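Local coordinates for B-type Cna protein (Enterococcus faecium, PDB 6FWY) that is of unknown function but, as the thioester domain of a cell-wall-anchored surface protein, probably takes part in adhesion to host surfaces, at residues A[13-25]-A[35-47]. Numbering follows the deposited sequence.
Sequences KFIETGVKTDGYI and EWMISSQFKDSHG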
loop_
_atom_site.group_PDB
_atom_site.type_symbol
_atom_site.label_atom_id
_atom_site.label_comp_id
_atom_site.label_asym_id
_atom_site.label_seq_id
_atom_site.Cartn_x
_atom_site.Cartn_y
_atom_site.Cartn_z
ATOM N N LYS A 13 9.139 -15.227 -2.194
ATOM C CA LYS A 13 9.239 -16.648 -1.876
ATOM C C LYS A 13 8.092 -16.952 -0.931
ATOM O O LYS A 13 7.906 -16.262 0.076
ATOM C CB LYS A 13 10.573 -16.933 -1.168
ATOM C CG LYS A 13 10.670 -18.273 -0.441
ATOM C CD LYS A 13 11.384 -19.372 -1.234
ATOM C CE LYS A 13 11.995 -20.419 -0.304
ATOM N NZ LYS A 13 12.230 -21.683 -1.060
ATOM N N PHE A 14 7.356 -18.008 -1.254
ATOM C CA PHE A 14 6.156 -18.355 -0.502
ATOM C C PHE A 14 6.288 -19.714 0.170
ATOM O O PHE A 14 6.974 -20.615 -0.327
ATOM C CB PHE A 14 4.938 -18.334 -1.412
ATOM C CG PHE A 14 4.667 -16.992 -2.020
ATOM C CD1 PHE A 14 3.971 -16.005 -1.303
ATOM C CD2 PHE A 14 5.091 -16.699 -3.312
ATOM C CE1 PHE A 14 3.712 -14.771 -1.865
ATOM C CE2 PHE A 14 4.846 -15.452 -3.878
ATOM C CZ PHE A 14 4.163 -14.488 -3.142
ATOM N N ILE A 15 5.584 -19.852 1.286
ATOM C CA ILE A 15 5.700 -21.000 2.181
ATOM C C ILE A 15 4.285 -21.365 2.584
ATOM O O ILE A 15 3.493 -20.483 2.883
ATOM C CB ILE A 15 6.494 -20.611 3.444
ATOM C CG1 ILE A 15 7.927 -20.194 3.084
ATOM C CG2 ILE A 15 6.525 -21.769 4.436
ATOM C CD1 ILE A 15 8.611 -19.335 4.131
ATOM N N GLU A 16 3.979 -22.655 2.604
ATOM C CA GLU A 16 2.674 -23.174 3.066
ATOM C C GLU A 16 2.558 -23.042 4.577
ATOM O O GLU A 16 3.537 -23.301 5.288
ATOM C CB GLU A 16 2.543 -24.654 2.712
ATOM C CG GLU A 16 2.564 -24.987 1.200
ATOM C CD GLU A 16 1.202 -24.946 0.550
ATOM O OE1 GLU A 16 0.361 -24.090 0.940
ATOM O OE2 GLU A 16 0.938 -25.753 -0.366
ATOM N N THR A 17 1.394 -22.632 5.077
ATOM C CA THR A 17 1.152 -22.557 6.533
ATOM C C THR A 17 0.706 -23.883 7.152
ATOM O O THR A 17 0.739 -24.035 8.368
ATOM C CB THR A 17 0.045 -21.534 6.886
ATOM O OG1 THR A 17 -1.214 -21.976 6.354
ATOM C CG2 THR A 17 0.374 -20.166 6.339
ATOM N N GLY A 18 0.250 -24.816 6.334
ATOM C CA GLY A 18 -0.379 -26.055 6.797
ATOM C C GLY A 18 -1.901 -26.001 6.765
ATOM O O GLY A 18 -2.534 -27.014 6.938
ATOM N N VAL A 19 -2.487 -24.820 6.603
ATOM C CA VAL A 19 -3.929 -24.687 6.473
ATOM C C VAL A 19 -4.378 -24.986 5.033
ATOM O O VAL A 19 -3.830 -24.452 4.074
ATOM C CB VAL A 19 -4.422 -23.288 6.903
ATOM C CG1 VAL A 19 -5.920 -23.113 6.609
ATOM C CG2 VAL A 19 -4.106 -23.040 8.392
ATOM N N LYS A 20 -5.364 -25.849 4.894
ATOM C CA LYS A 20 -5.938 -26.140 3.574
ATOM C C LYS A 20 -7.387 -26.542 3.705
ATOM O O LYS A 20 -7.836 -26.981 4.768
ATOM C CB LYS A 20 -5.194 -27.218 2.788
ATOM C CG LYS A 20 -3.712 -27.090 2.702
ATOM C CD LYS A 20 -3.073 -28.333 2.109
ATOM C CE LYS A 20 -1.565 -28.084 2.043
ATOM N NZ LYS A 20 -0.869 -29.175 1.296
ATOM N N THR A 21 -8.085 -26.393 2.591
ATOM C CA THR A 21 -9.496 -26.732 2.511
ATOM C C THR A 21 -9.849 -27.211 1.106
ATOM O O THR A 21 -9.256 -26.786 0.117
ATOM C CB THR A 21 -10.398 -25.540 2.892
ATOM O OG1 THR A 21 -11.769 -25.924 2.814
ATOM C CG2 THR A 21 -10.181 -24.347 1.980
ATOM N N ASP A 22 -10.865 -28.077 1.041
ATOM C CA ASP A 22 -11.471 -28.474 -0.225
ATOM C C ASP A 22 -12.465 -27.425 -0.743
ATOM O O ASP A 22 -13.023 -27.578 -1.857
ATOM C CB ASP A 22 -12.116 -29.874 -0.091
ATOM C CG ASP A 22 -13.079 -29.993 1.079
ATOM O OD1 ASP A 22 -13.401 -28.980 1.742
ATOM O OD2 ASP A 22 -13.500 -31.123 1.365
ATOM N N GLY A 23 -12.733 -26.385 0.048
ATOM C CA GLY A 23 -13.583 -25.278 -0.378
ATOM C C GLY A 23 -14.963 -25.397 0.195
ATOM O O GLY A 23 -15.430 -26.499 0.474
ATOM N N TYR A 24 -15.607 -24.250 0.392
ATOM C CA TYR A 24 -16.980 -24.160 0.907
ATOM C C TYR A 24 -18.023 -23.870 -0.183
ATOM O O TYR A 24 -19.208 -23.764 0.112
ATOM C CB TYR A 24 -17.036 -23.041 1.940
ATOM C CG TYR A 24 -16.213 -23.350 3.145
ATOM C CD1 TYR A 24 -14.866 -23.022 3.181
ATOM C CD2 TYR A 24 -16.775 -23.988 4.247
ATOM C CE1 TYR A 24 -14.094 -23.333 4.287
ATOM C CE2 TYR A 24 -16.016 -24.271 5.363
ATOM C CZ TYR A 24 -14.683 -23.926 5.375
ATOM O OH TYR A 24 -13.947 -24.236 6.481
ATOM N N ILE A 25 -17.544 -23.726 -1.414
ATOM C CA ILE A 25 -18.331 -23.414 -2.590
ATOM C C ILE A 25 -17.790 -24.233 -3.750
ATOM O O ILE A 25 -16.743 -24.850 -3.649
ATOM C CB ILE A 25 -18.299 -21.889 -2.941
ATOM C CG1 ILE A 25 -16.899 -21.389 -3.300
ATOM C CG2 ILE A 25 -18.862 -21.054 -1.786
ATOM C CD1 ILE A 25 -16.494 -21.497 -4.751
ATOM N N GLU A 35 -17.512 -27.441 -10.288
ATOM C CA GLU A 35 -16.087 -27.705 -10.121
ATOM C C GLU A 35 -15.631 -27.209 -8.724
ATOM O O GLU A 35 -16.001 -26.113 -8.298
ATOM C CB GLU A 35 -15.297 -26.994 -11.209
ATOM C CG GLU A 35 -13.811 -27.262 -11.168
ATOM C CD GLU A 35 -13.034 -26.591 -12.287
ATOM O OE1 GLU A 35 -13.449 -26.684 -13.475
ATOM O OE2 GLU A 35 -11.955 -26.015 -11.993
ATOM N N TRP A 36 -14.861 -28.042 -8.022
ATOM C CA TRP A 36 -14.350 -27.690 -6.689
ATOM C C TRP A 36 -13.245 -26.643 -6.820
ATOM O O TRP A 36 -12.503 -26.620 -7.812
ATOM C CB TRP A 36 -13.809 -28.901 -5.924
ATOM C CG TRP A 36 -14.842 -29.879 -5.447
ATOM C CD1 TRP A 36 -16.115 -30.082 -5.962
ATOM C CD2 TRP A 36 -14.675 -30.857 -4.422
ATOM N NE1 TRP A 36 -16.736 -31.103 -5.295
ATOM C CE2 TRP A 36 -15.884 -31.597 -4.342
ATOM C CE3 TRP A 36 -13.629 -31.176 -3.546
ATOM C CZ2 TRP A 36 -16.068 -32.634 -3.412
ATOM C CZ3 TRP A 36 -13.820 -32.208 -2.619
ATOM C CH2 TRP A 36 -15.040 -32.926 -2.566
ATOM N N MET A 37 -13.185 -25.774 -5.813
ATOM C CA MET A 37 -12.166 -24.743 -5.740
ATOM C C MET A 37 -11.385 -24.895 -4.432
ATOM O O MET A 37 -11.630 -24.190 -3.455
ATOM C CB MET A 37 -12.810 -23.372 -5.866
ATOM C CG MET A 37 -13.387 -23.090 -7.248
ATOM S SD MET A 37 -12.116 -23.015 -8.510
ATOM C CE MET A 37 -13.040 -23.099 -10.004
ATOM N N ILE A 38 -10.452 -25.840 -4.455
ATOM C CA ILE A 38 -9.634 -26.178 -3.305
ATOM C C ILE A 38 -8.517 -25.112 -3.210
ATOM O O ILE A 38 -8.231 -24.400 -4.191
ATOM C CB ILE A 38 -9.024 -27.601 -3.376
ATOM C CG1 ILE A 38 -7.826 -27.656 -4.357
ATOM C CG2 ILE A 38 -10.084 -28.643 -3.731
ATOM C CD1 ILE A 38 -7.224 -29.020 -4.577
ATOM N N SER A 39 -7.909 -25.021 -2.024
ATOM C CA SER A 39 -6.816 -24.087 -1.812
ATOM C C SER A 39 -5.962 -24.460 -0.609
ATOM O O SER A 39 -6.425 -25.128 0.332
ATOM C CB SER A 39 -7.337 -22.669 -1.631
ATOM O OG SER A 39 -6.317 -21.738 -1.919
ATOM N N SER A 40 -4.713 -24.003 -0.679
ATOM C CA SER A 40 -3.750 -24.112 0.417
ATOM C C SER A 40 -3.334 -22.714 0.853
ATOM O O SER A 40 -2.969 -21.886 0.027
ATOM C CB SER A 40 -2.511 -24.852 -0.044
ATOM O OG SER A 40 -2.784 -26.199 -0.321
ATOM N N GLN A 41 -3.371 -22.465 2.152
ATOM C CA GLN A 41 -2.970 -21.163 2.671
ATOM C C GLN A 41 -1.428 -21.049 2.642
ATOM O O GLN A 41 -0.706 -21.986 3.017
ATOM C CB GLN A 41 -3.505 -20.980 4.082
ATOM C CG GLN A 41 -3.380 -19.572 4.642
ATOM C CD GLN A 41 -3.839 -19.500 6.083
ATOM O OE1 GLN A 41 -4.937 -19.014 6.385
ATOM N NE2 GLN A 41 -3.038 -20.047 6.966
ATOM N N PHE A 42 -0.945 -19.904 2.168
ATOM C CA PHE A 42 0.478 -19.617 2.121
ATOM C C PHE A 42 0.795 -18.159 2.495
ATOM O O PHE A 42 -0.076 -17.275 2.439
ATOM C CB PHE A 42 1.066 -19.967 0.751
ATOM C CG PHE A 42 0.515 -19.151 -0.387
ATOM C CD1 PHE A 42 -0.693 -19.512 -1.007
ATOM C CD2 PHE A 42 1.191 -18.020 -0.854
ATOM C CE1 PHE A 42 -1.185 -18.777 -2.061
ATOM C CE2 PHE A 42 0.696 -17.275 -1.914
ATOM C CZ PHE A 42 -0.494 -17.653 -2.514
ATOM N N LYS A 43 2.070 -17.955 2.878
ATOM C CA LYS A 43 2.612 -16.678 3.285
ATOM C C LYS A 43 3.899 -16.439 2.516
ATOM O O LYS A 43 4.576 -17.395 2.120
ATOM C CB LYS A 43 3.037 -16.710 4.759
ATOM C CG LYS A 43 1.928 -16.883 5.780
ATOM C CD LYS A 43 2.508 -17.161 7.171
ATOM C CE LYS A 43 1.821 -16.344 8.260
ATOM N NZ LYS A 43 2.593 -16.398 9.546
ATOM N N ASP A 44 4.280 -15.172 2.365
ATOM C CA ASP A 44 5.596 -14.859 1.828
ATOM C C ASP A 44 6.628 -15.033 2.961
ATOM O O ASP A 44 6.248 -15.303 4.103
ATOM C CB ASP A 44 5.609 -13.495 1.119
ATOM C CG ASP A 44 5.775 -12.293 2.080
ATOM O OD1 ASP A 44 5.602 -12.435 3.320
ATOM O OD2 ASP A 44 6.087 -11.184 1.572
ATOM N N SER A 45 7.912 -14.901 2.655
ATOM C CA SER A 45 8.961 -15.172 3.652
ATOM C C SER A 45 9.074 -14.132 4.786
ATOM O O SER A 45 9.800 -14.360 5.753
ATOM C CB SER A 45 10.306 -15.330 2.968
ATOM O OG SER A 45 10.643 -14.146 2.306
ATOM N N HIS A 46 8.386 -12.999 4.665
ATOM C CA HIS A 46 8.265 -12.032 5.780
ATOM C C HIS A 46 6.987 -12.257 6.635
ATOM O O HIS A 46 6.656 -11.439 7.487
ATOM C CB HIS A 46 8.255 -10.589 5.254
ATOM C CG HIS A 46 9.404 -10.231 4.365
ATOM N ND1 HIS A 46 9.250 -9.975 3.012
ATOM C CD2 HIS A 46 10.717 -10.017 4.644
ATOM C CE1 HIS A 46 10.425 -9.631 2.499
ATOM N NE2 HIS A 46 11.327 -9.655 3.465
ATOM N N GLY A 47 6.265 -13.349 6.401
ATOM C CA GLY A 47 5.097 -13.689 7.208
ATOM C C GLY A 47 3.781 -13.019 6.822
ATOM O O GLY A 47 2.818 -13.058 7.594
HETATM O O HOH W 1 9.834 -13.283 -0.224
HETATM O O HOH W 2 -0.920 -24.576 3.710
HETATM O O HOH W 3 -14.548 -26.452 -3.731
#
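Residues 13-21 and 39-44 pair as antiparallel beta strands of the large sheet of the thioester domain, with a beta bulge between Glu16 and Lys20 that shifts the register by two residues. On one side of the bulge Ile15 and Lys43 form a hydrogen-bonded pair (Ile15 N to Lys43 O 2.8 Å); beyond it Thr21 and Ser39 do the same, and the ladder ends near Asp22. At the bulge Gln41 O receives Thr17 N at 3.0 Å, while Gln41 N donates to Val19 O. A water that accepts from Gly18 N lies within hydrogen-bonding distance of Val19 O and Gln41 O, at the place where the register shifts. The Gln41 side chain, extended with CG anti to its backbone N (chi1 -169°), brings NE2 to Thr17 OG1 at 2.7 Å and lies against Val19 CB and CG2. Thr17 OG1 in turn accepts from Val19 N, forming an ST turn within the bulge. On the face covered by strand 258-277, Phe42 turns its edge to the face of Phe14 in an offset edge-to-face pair, planes at 90°, and both side chains pack on Ala258. At the far end a water links the separating chains, donating to Asp22 O and Ile25 O and accepting from Met37 N at 2.6 Å.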